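Local coordinates for Pdx2 protein (Plasmodium falciparum, PDB 2ABW) that hydrolyses glutamine to glutamate and ammonia, the ammonia then being channelled to the Pdx1 synthase subunit for making pyridoxal 5'-phosphate (vitamin B6), at residues E16-H21 against H196-P201; I23-P28 against P201-Q206. One frame throughout, in Å; residues are numbered along the deposited sequence. Where two conformers were deposited one is given.

Contact 1. Residues E16-H21 against H196-P201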
ATOM      1  N   GLU A  16     -12.865  -5.758   3.846  1.00 21.76           N
ATOM      2  CA  GLU A  16     -12.845  -6.879   4.797  1.00 23.44           C
ATOM      3  C   GLU A  16     -11.769  -7.934   4.508  1.00 20.78           C
ATOM      4  O   GLU A  16     -11.106  -8.429   5.445  1.00 19.92           O
ATOM      5  CB  GLU A  16     -14.216  -7.538   5.014  1.00 25.43           C
ATOM      6  CG  GLU A  16     -15.140  -6.524   5.618  1.00 30.75           C
ATOM      7  CD  GLU A  16     -15.765  -6.909   6.959  1.00 34.64           C
ATOM      8  OE1 GLU A  16     -16.426  -7.979   7.036  1.00 46.35           O
ATOM      9  OE2 GLU A  16     -15.724  -6.066   7.914  1.00 41.95           O
ATOM     10  N   PRO A  17     -11.576  -8.312   3.242  1.00 18.13           N
ATOM     11  CA  PRO A  17     -10.531  -9.319   3.006  1.00 17.97           C
ATOM     12  C   PRO A  17      -9.151  -8.856   3.426  1.00 17.07           C
ATOM     13  O   PRO A  17      -8.350  -9.706   3.806  1.00 17.32           O
ATOM     14  CB  PRO A  17     -10.544  -9.556   1.517  1.00 19.45           C
ATOM     15  CG  PRO A  17     -11.876  -9.091   1.093  1.00 20.86           C
ATOM     16  CD  PRO A  17     -12.397  -8.071   2.015  1.00 19.93           C
ATOM     17  N   HIS A  18      -8.868  -7.560   3.350  1.00 16.06           N
ATOM     18  CA  HIS A  18      -7.599  -7.095   3.817  1.00 16.42           C
ATOM     19  C   HIS A  18      -7.445  -7.230   5.332  1.00 16.88           C
ATOM     20  O   HIS A  18      -6.395  -7.650   5.850  1.00 17.60           O
ATOM     21  CB  HIS A  18      -7.383  -5.635   3.433  1.00 17.76           C
ATOM     22  CG  HIS A  18      -7.088  -5.470   1.996  1.00 15.94           C
ATOM     23  ND1 HIS A  18      -5.804  -5.535   1.468  1.00 20.72           N
ATOM     24  CD2 HIS A  18      -7.939  -5.289   0.969  1.00 23.42           C
ATOM     25  CE1 HIS A  18      -5.907  -5.352   0.165  1.00 21.08           C
ATOM     26  NE2 HIS A  18      -7.183  -5.228  -0.167  1.00 22.51           N
ATOM     27  N   ILE A  19      -8.517  -6.889   6.039  1.00 17.60           N
ATOM     28  CA  ILE A  19      -8.557  -7.082   7.497  1.00 17.06           C
ATOM     29  C   ILE A  19      -8.373  -8.572   7.844  1.00 15.67           C
ATOM     30  O   ILE A  19      -7.560  -8.947   8.706  1.00 17.29           O
ATOM     31  CB  ILE A  19      -9.885  -6.542   8.084  1.00 17.42           C
ATOM     32  CG1 ILE A  19      -9.858  -5.032   7.922  1.00 18.65           C
ATOM     33  CG2 ILE A  19     -10.004  -6.908   9.567  1.00 18.84           C
ATOM     34  CD1 ILE A  19     -11.132  -4.305   8.492  1.00 20.16           C
ATOM     35  N   ASN A  20      -9.113  -9.426   7.185  1.00 15.15           N
ATOM     36  CA  ASN A  20      -9.036 -10.901   7.425  1.00 16.11           C
ATOM     37  C   ASN A  20      -7.612 -11.398   7.271  1.00 14.92           C
ATOM     38  O   ASN A  20      -7.169 -12.245   8.009  1.00 15.66           O
ATOM     39  CB  ASN A  20      -9.940 -11.643   6.457  1.00 15.47           C
ATOM     40  CG  ASN A  20      -9.839 -13.129   6.574  1.00 22.72           C
ATOM     41  OD1 ASN A  20     -10.356 -13.687   7.555  1.00 29.18           O
ATOM     42  ND2 ASN A  20      -9.196 -13.827   5.605  1.00 22.81           N
ATOM     43  N   HIS A  21      -6.927 -10.893   6.251  1.00 15.74           N
ATOM     44  CA  HIS A  21      -5.561 -11.345   5.992  1.00 14.95           C
ATOM     45  C   HIS A  21      -4.557 -10.958   7.086  1.00 16.08           C
ATOM     46  O   HIS A  21      -3.625 -11.709   7.336  1.00 17.59           O
ATOM     47  CB  HIS A  21      -5.060 -10.908   4.627  1.00 14.10           C
ATOM     48  CG  HIS A  21      -4.686 -12.051   3.755  1.00 15.93           C
ATOM     49  ND1 HIS A  21      -5.660 -12.790   3.146  1.00 19.03           N
ATOM     50  CD2 HIS A  21      -3.501 -12.487   3.274  1.00 17.08           C
ATOM     51  CE1 HIS A  21      -5.077 -13.672   2.328  1.00 18.45           C
ATOM     52  NE2 HIS A  21      -3.766 -13.568   2.461  1.00 18.70           N
ATOM     53  N   HIS A 196      -2.667  -7.812  -5.348  1.00 16.81           N
ATOM     54  CA  HIS A 196      -3.700  -8.001  -4.325  1.00 17.32           C
ATOM     55  C   HIS A 196      -3.242  -9.002  -3.297  1.00 17.51           C
ATOM     56  O   HIS A 196      -3.463 -10.196  -3.435  1.00 16.11           O
ATOM     57  CB  HIS A 196      -4.983  -8.515  -4.993  1.00 18.56           C
ATOM     58  CG  HIS A 196      -5.774  -7.434  -5.605  1.00 23.26           C
ATOM     59  ND1 HIS A 196      -6.786  -6.798  -4.925  1.00 25.94           N
ATOM     60  CD2 HIS A 196      -5.687  -6.838  -6.816  1.00 28.20           C
ATOM     61  CE1 HIS A 196      -7.321  -5.880  -5.719  1.00 27.91           C
ATOM     62  NE2 HIS A 196      -6.648  -5.859  -6.863  1.00 25.48           N
ATOM     63  N   PRO A 197      -2.591  -8.514  -2.212  1.00 17.12           N
ATOM     64  CA  PRO A 197      -2.014  -9.453  -1.226  1.00 16.74           C
ATOM     65  C   PRO A 197      -3.061 -10.194  -0.459  1.00 18.08           C
ATOM     66  O   PRO A 197      -2.788 -11.227   0.168  1.00 19.16           O
ATOM     67  CB  PRO A 197      -1.308  -8.476  -0.265  1.00 17.26           C
ATOM     68  CG  PRO A 197      -2.054  -7.192  -0.361  1.00 18.53           C
ATOM     69  CD  PRO A 197      -2.511  -7.118  -1.785  1.00 20.05           C
ATOM     70  N   GLU A 198      -4.309  -9.737  -0.540  1.00 16.17           N
ATOM     71  CA  GLU A 198      -5.404 -10.375   0.167  1.00 17.38           C
ATOM     72  C   GLU A 198      -6.041 -11.509  -0.576  1.00 18.81           C
ATOM     73  O   GLU A 198      -6.879 -12.237   0.023  1.00 18.87           O
ATOM     74  CB  GLU A 198      -6.420  -9.309   0.556  1.00 17.97           C
ATOM     75  CG  GLU A 198      -7.382  -8.912  -0.513  1.00 18.82           C
ATOM     76  CD  GLU A 198      -6.835  -8.092  -1.720  1.00 21.66           C
ATOM     77  OE1 GLU A 198      -5.613  -7.852  -1.865  1.00 19.60           O
ATOM     78  OE2 GLU A 198      -7.745  -7.751  -2.547  1.00 23.90           O
ATOM     79  N   LEU A 199      -5.654 -11.699  -1.830  1.00 16.63           N
ATOM     80  CA  LEU A 199      -6.344 -12.680  -2.743  1.00 17.81           C
ATOM     81  C   LEU A 199      -5.539 -14.005  -2.903  1.00 19.11           C
ATOM     82  O   LEU A 199      -5.989 -14.897  -3.589  1.00 20.81           O
ATOM     83  CB  LEU A 199      -6.603 -12.059  -4.062  1.00 18.00           C
ATOM     84  CG  LEU A 199      -7.618 -10.931  -4.204  1.00 23.48           C
ATOM     85  CD1 LEU A 199      -7.819 -10.577  -5.698  1.00 24.63           C
ATOM     86  CD2 LEU A 199      -8.813 -11.466  -3.519  1.00 26.11           C
ATOM     87  N   LEU A 200      -4.402 -14.132  -2.240  1.00 15.74           N
ATOM     88  CA  LEU A 200      -3.656 -15.408  -2.158  1.00 17.60           C
ATOM     89  C   LEU A 200      -3.605 -15.858  -0.722  1.00 17.92           C
ATOM     90  O   LEU A 200      -3.689 -15.068   0.211  1.00 17.58           O
ATOM     91  CB  LEU A 200      -2.261 -15.289  -2.743  1.00 16.76           C
ATOM     92  CG  LEU A 200      -2.227 -14.942  -4.200  1.00 21.61           C
ATOM     93  CD1 LEU A 200      -0.698 -14.795  -4.590  1.00 21.04           C
ATOM     94  CD2 LEU A 200      -2.896 -16.008  -5.103  1.00 19.65           C
ATOM     95  N   PRO A 201      -3.557 -17.164  -0.491  1.00 17.46           N
ATOM     96  CA  PRO A 201      -3.668 -17.555   0.906  1.00 17.11           C
ATOM     97  C   PRO A 201      -2.556 -17.054   1.801  1.00 17.57           C
ATOM     98  O   PRO A 201      -2.832 -16.741   2.959  1.00 19.40           O
ATOM     99  CB  PRO A 201      -3.748 -19.091   0.840  1.00 18.48           C
ATOM    100  CG  PRO A 201      -4.369 -19.354  -0.532  1.00 19.41           C
ATOM    101  CD  PRO A 201      -3.694 -18.284  -1.423  1.00 17.64           C
TER
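Glu198 lies against the imidazoles of both His18 and His21, one helical turn apart on helix 16-23. Its carboxylate stacks on the His18 ring, the two planes 27° apart, and Glu198 CG sits over the same ring, 3.9 Å from its centroid in a CH-pi contact displaced toward the rim. Glu198 OE1 comes within 3.2 Å of His18 CE1, but the angle at His18 NE2 is too poor for a hydrogen bond with Glu198 OE1, and the pair meets by stacking. Pro17 CB packs on Glu198 CG at 3.8 Å. The Glu198 chain, bent at chi2 (-70°), lays its carboxylate between His18 and His196, and Glu198 OE2 accepts from His196 ND1 at 2.7 Å, almost in the imidazole plane and on the syn lone pair. His196 and Glu198 are the charge-relay residues serving the nucleophile Cys87, the Cys-His-Glu triad of class I glutamine amidotransferases. Glu198 CA lies over the centre of the His21 ring, 3.9 Å from its centroid, a second CH-pi contact. His21 NE2 hydrogen-bonds to His202 O. Farther out, strand 83-86 backs the contact, with Thr86 against both His18 and Pro197, and Trp84 against Pro197.

Contact 2. Residues I23-P28 against P201-Q206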
ATOM      1  N   ILE A  23      -5.674 -10.659  10.352  1.00 14.64           N
ATOM      2  CA  ILE A  23      -6.142 -11.548  11.421  1.00 15.20           C
ATOM      3  C   ILE A  23      -5.568 -12.932  11.234  1.00 17.02           C
ATOM      4  O   ILE A  23      -5.280 -13.568  12.236  1.00 17.59           O
ATOM      5  CB  ILE A  23      -7.650 -11.544  11.487  1.00 16.34           C
ATOM      6  CG1 ILE A  23      -8.129 -10.129  11.908  1.00 20.05           C
ATOM      7  CG2 ILE A  23      -8.109 -12.566  12.506  1.00 18.38           C
ATOM      8  CD1 ILE A  23      -7.516  -9.581  13.152  1.00 25.09           C
ATOM      9  N   LYS A  24      -5.334 -13.369   9.995  1.00 16.77           N
ATOM     10  CA  LYS A  24      -4.790 -14.689   9.743  1.00 18.10           C
ATOM     11  C   LYS A  24      -3.349 -14.828  10.289  1.00 18.69           C
ATOM     12  O   LYS A  24      -2.830 -15.954  10.403  1.00 20.63           O
ATOM     13  CB  LYS A  24      -4.693 -15.011   8.274  1.00 20.05           C
ATOM     14  CG  LYS A  24      -5.951 -15.340   7.603  1.00 23.31           C
ATOM     15  CD  LYS A  24      -5.692 -15.568   6.067  1.00 27.87           C
ATOM     16  CE  LYS A  24      -5.067 -16.909   5.795  1.00 33.73           C
ATOM     17  NZ  LYS A  24      -5.137 -17.277   4.238  1.00 29.18           N
ATOM     18  N   LEU A  25      -2.687 -13.738  10.504  1.00 15.24           N
ATOM     19  CA  LEU A  25      -1.369 -13.764  11.154  1.00 15.59           C
ATOM     20  C   LEU A  25      -1.417 -14.367  12.556  1.00 16.06           C
ATOM     21  O   LEU A  25      -0.396 -14.881  13.059  1.00 18.08           O
ATOM     22  CB  LEU A  25      -0.724 -12.392  11.267  1.00 17.40           C
ATOM     23  CG  LEU A  25      -0.380 -11.652   9.914  1.00 17.08           C
ATOM     24  CD1 LEU A  25       0.008 -10.167  10.130  1.00 17.68           C
ATOM     25  CD2 LEU A  25       0.637 -12.503   9.158  1.00 18.83           C
ATOM     26  N   GLN A  26      -2.560 -14.269  13.227  1.00 16.03           N
ATOM     27  CA  GLN A  26      -2.715 -14.803  14.585  1.00 17.63           C
ATOM     28  C   GLN A  26      -1.731 -14.246  15.581  1.00 16.32           C
ATOM     29  O   GLN A  26      -1.299 -14.973  16.462  1.00 16.58           O
ATOM     30  CB  GLN A  26      -2.718 -16.331  14.544  1.00 18.30           C
ATOM     31  CG  GLN A  26      -3.916 -16.882  13.674  1.00 26.44           C
ATOM     32  CD  GLN A  26      -5.222 -16.591  14.391  1.00 30.80           C
ATOM     33  OE1 GLN A  26      -5.483 -17.157  15.451  1.00 42.92           O
ATOM     34  NE2 GLN A  26      -6.004 -15.638  13.890  1.00 42.33           N
ATOM     35  N   ILE A  27      -1.394 -12.958  15.479  0.60 15.69           N
ATOM     36  CA  ILE A  27      -0.355 -12.366  16.368  0.60 16.12           C
ATOM     37  C   ILE A  27      -0.944 -11.703  17.606  0.60 17.29           C
ATOM     38  O   ILE A  27      -1.595 -10.673  17.472  0.60 15.51           O
ATOM     39  CB  ILE A  27       0.490 -11.316  15.592  0.60 16.64           C
ATOM     40  CG1 ILE A  27       1.261 -11.955  14.449  0.60 17.23           C
ATOM     41  CG2 ILE A  27       1.447 -10.525  16.564  0.60 16.16           C
ATOM     42  CD1 ILE A  27       1.913 -11.015  13.569  0.60 15.23           C
ATOM     43  N   PRO A  28      -0.658 -12.252  18.812  0.60 16.94           N
ATOM     44  CA  PRO A  28      -1.402 -11.758  19.940  0.60 18.29           C
ATOM     45  C   PRO A  28      -1.554 -10.265  20.095  0.60 18.23           C
ATOM     46  O   PRO A  28      -2.650  -9.846  20.420  0.60 20.16           O
ATOM     47  CB  PRO A  28      -0.703 -12.395  21.158  0.60 17.63           C
ATOM     48  CG  PRO A  28      -0.242 -13.657  20.627  0.60 18.12           C
ATOM     49  CD  PRO A  28       0.278 -13.315  19.260  0.60 15.99           C
ATOM     50  N   PRO A 201      -3.557 -17.164  -0.491  1.00 17.46           N
ATOM     51  CA  PRO A 201      -3.668 -17.555   0.906  1.00 17.11           C
ATOM     52  C   PRO A 201      -2.556 -17.054   1.801  1.00 17.57           C
ATOM     53  O   PRO A 201      -2.832 -16.741   2.959  1.00 19.40           O
ATOM     54  CB  PRO A 201      -3.748 -19.091   0.840  1.00 18.48           C
ATOM     55  CG  PRO A 201      -4.369 -19.354  -0.532  1.00 19.41           C
ATOM     56  CD  PRO A 201      -3.694 -18.284  -1.423  1.00 17.64           C
ATOM     57  N   HIS A 202      -1.329 -16.945   1.272  1.00 16.27           N
ATOM     58  CA  HIS A 202      -0.193 -16.639   2.173  1.00 16.32           C
ATOM     59  C   HIS A 202      -0.292 -15.219   2.661  1.00 16.69           C
ATOM     60  O   HIS A 202      -0.994 -14.402   2.055  1.00 16.40           O
ATOM     61  CB  HIS A 202       1.144 -16.866   1.572  1.00 16.95           C
ATOM     62  CG  HIS A 202       1.574 -15.848   0.577  1.00 16.97           C
ATOM     63  ND1 HIS A 202       1.593 -16.017  -0.807  1.00 22.57           N
ATOM     64  CD2 HIS A 202       2.138 -14.630   0.804  1.00 14.68           C
ATOM     65  CE1 HIS A 202       2.064 -14.887  -1.367  1.00 14.03           C
ATOM     66  NE2 HIS A 202       2.405 -14.054  -0.403  1.00 23.04           N
ATOM     67  N   THR A 203       0.422 -14.960   3.754  1.00 15.66           N
ATOM     68  CA  THR A 203       0.295 -13.685   4.473  1.00 16.51           C
ATOM     69  C   THR A 203       1.660 -12.943   4.527  1.00 15.58           C
ATOM     70  O   THR A 203       1.892 -12.154   5.453  1.00 15.99           O
ATOM     71  CB  THR A 203      -0.240 -13.863   5.912  1.00 16.55           C
ATOM     72  OG1 THR A 203       0.554 -14.827   6.589  1.00 16.78           O
ATOM     73  CG2 THR A 203      -1.759 -14.329   5.901  1.00 17.78           C
ATOM     74  N   ALA A 204       2.546 -13.190   3.593  1.00 15.14           N
ATOM     75  CA  ALA A 204       3.969 -12.723   3.722  1.00 13.49           C
ATOM     76  C   ALA A 204       4.004 -11.218   3.822  1.00 13.45           C
ATOM     77  O   ALA A 204       4.739 -10.668   4.657  1.00 14.80           O
ATOM     78  CB  ALA A 204       4.754 -13.163   2.509  1.00 14.89           C
ATOM     79  N   PHE A 205       3.302 -10.488   2.940  1.00 14.74           N
ATOM     80  CA  PHE A 205       3.404  -9.020   2.953  1.00 13.34           C
ATOM     81  C   PHE A 205       2.744  -8.402   4.197  1.00 13.53           C
ATOM     82  O   PHE A 205       3.139  -7.340   4.695  1.00 13.64           O
ATOM     83  CB  PHE A 205       2.922  -8.416   1.650  1.00 14.07           C
ATOM     84  CG  PHE A 205       3.946  -8.650   0.512  1.00 13.89           C
ATOM     85  CD1 PHE A 205       3.933  -9.832  -0.178  1.00 18.16           C
ATOM     86  CD2 PHE A 205       4.969  -7.742   0.292  1.00 15.30           C
ATOM     87  CE1 PHE A 205       4.901 -10.081  -1.152  1.00 14.60           C
ATOM     88  CE2 PHE A 205       5.930  -8.005  -0.710  1.00 14.28           C
ATOM     89  CZ  PHE A 205       5.918  -9.184  -1.341  1.00 14.27           C
ATOM     90  N   GLN A 206       1.659  -9.048   4.633  1.00 13.08           N
ATOM     91  CA  GLN A 206       1.042  -8.635   5.875  1.00 14.68           C
ATOM     92  C   GLN A 206       2.016  -8.767   7.043  1.00 12.70           C
ATOM     93  O   GLN A 206       2.157  -7.864   7.910  1.00 13.56           O
ATOM     94  CB  GLN A 206      -0.237  -9.454   6.183  1.00 13.87           C
ATOM     95  CG  GLN A 206      -1.382  -9.097   5.235  1.00 13.75           C
ATOM     96  CD  GLN A 206      -1.355  -9.780   3.897  1.00 15.76           C
ATOM     97  OE1 GLN A 206      -0.533 -10.645   3.697  1.00 16.04           O
ATOM     98  NE2 GLN A 206      -2.306  -9.419   3.017  1.00 16.17           N
TER
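Leu25 and Thr203 make the nearest backbone approach, their CA atoms 6.9 Å apart, where a type I beta turn from Ile23 to Gln26 at the end of helix 16-23 meets the start of helix 204-219. The Leu25 and Thr203 side chains slide past each other in opposite directions, Leu25 CD2 resting 3.6 Å from Thr203 CB. The second branch of the leucine fork, Leu25 CD1, reaches 4.0 Å from Gln206 CB, and the Leu25 side chain also touches Gln207 on the same helix. Lys24 crosses the threonine at a slant: Lys24 CB touches Thr203 CG2 at 3.8 Å. The threonine chi1 of 52° sets OG1 between the backbone N and the carbonyl carbon, leaving CG2 beside the backbone N and facing the lysine. A bend at chi3 (77°) then carries the ammonium to the proline before the helix. Lys24 NZ donates to Pro201 O at 2.7 Å, in the carbonyl plane and on a lone pair, the C=O...N angle being 126°. The turn itself is pinned by two donors on Ile23 O, Gln26 N and the side-chain Gln26 NE2, which arrive from opposite faces of the carbonyl plane. Thr203, at the N-cap position of helix 204-219, makes no side-chain capping bond. This surface packing joins two connections of the glutaminase fold, one leading from helix 16-23 to strand 30-35, the other from the charge-relay loop into the C-terminal helix.

How the contacts relate
The centres of the two contacts are 9 Å apart, on the same side of the chain's centre. Helix 16-23 supplies the first half of contact 1, and its end with the following turn supplies that of contact 2; their partners run in the same order from the charge-relay loop into helix 204-219, sharing Pro201. Residues 16-28 thus meet residues 196-206 in the same order along the chain, although more than 170 residues lie between. His21 bridges the two, through its probable bond to His202 and its packing against Thr203. The deeper one includes two active-site residues, while the outer one is a surface contact at the start of the C-terminal helix.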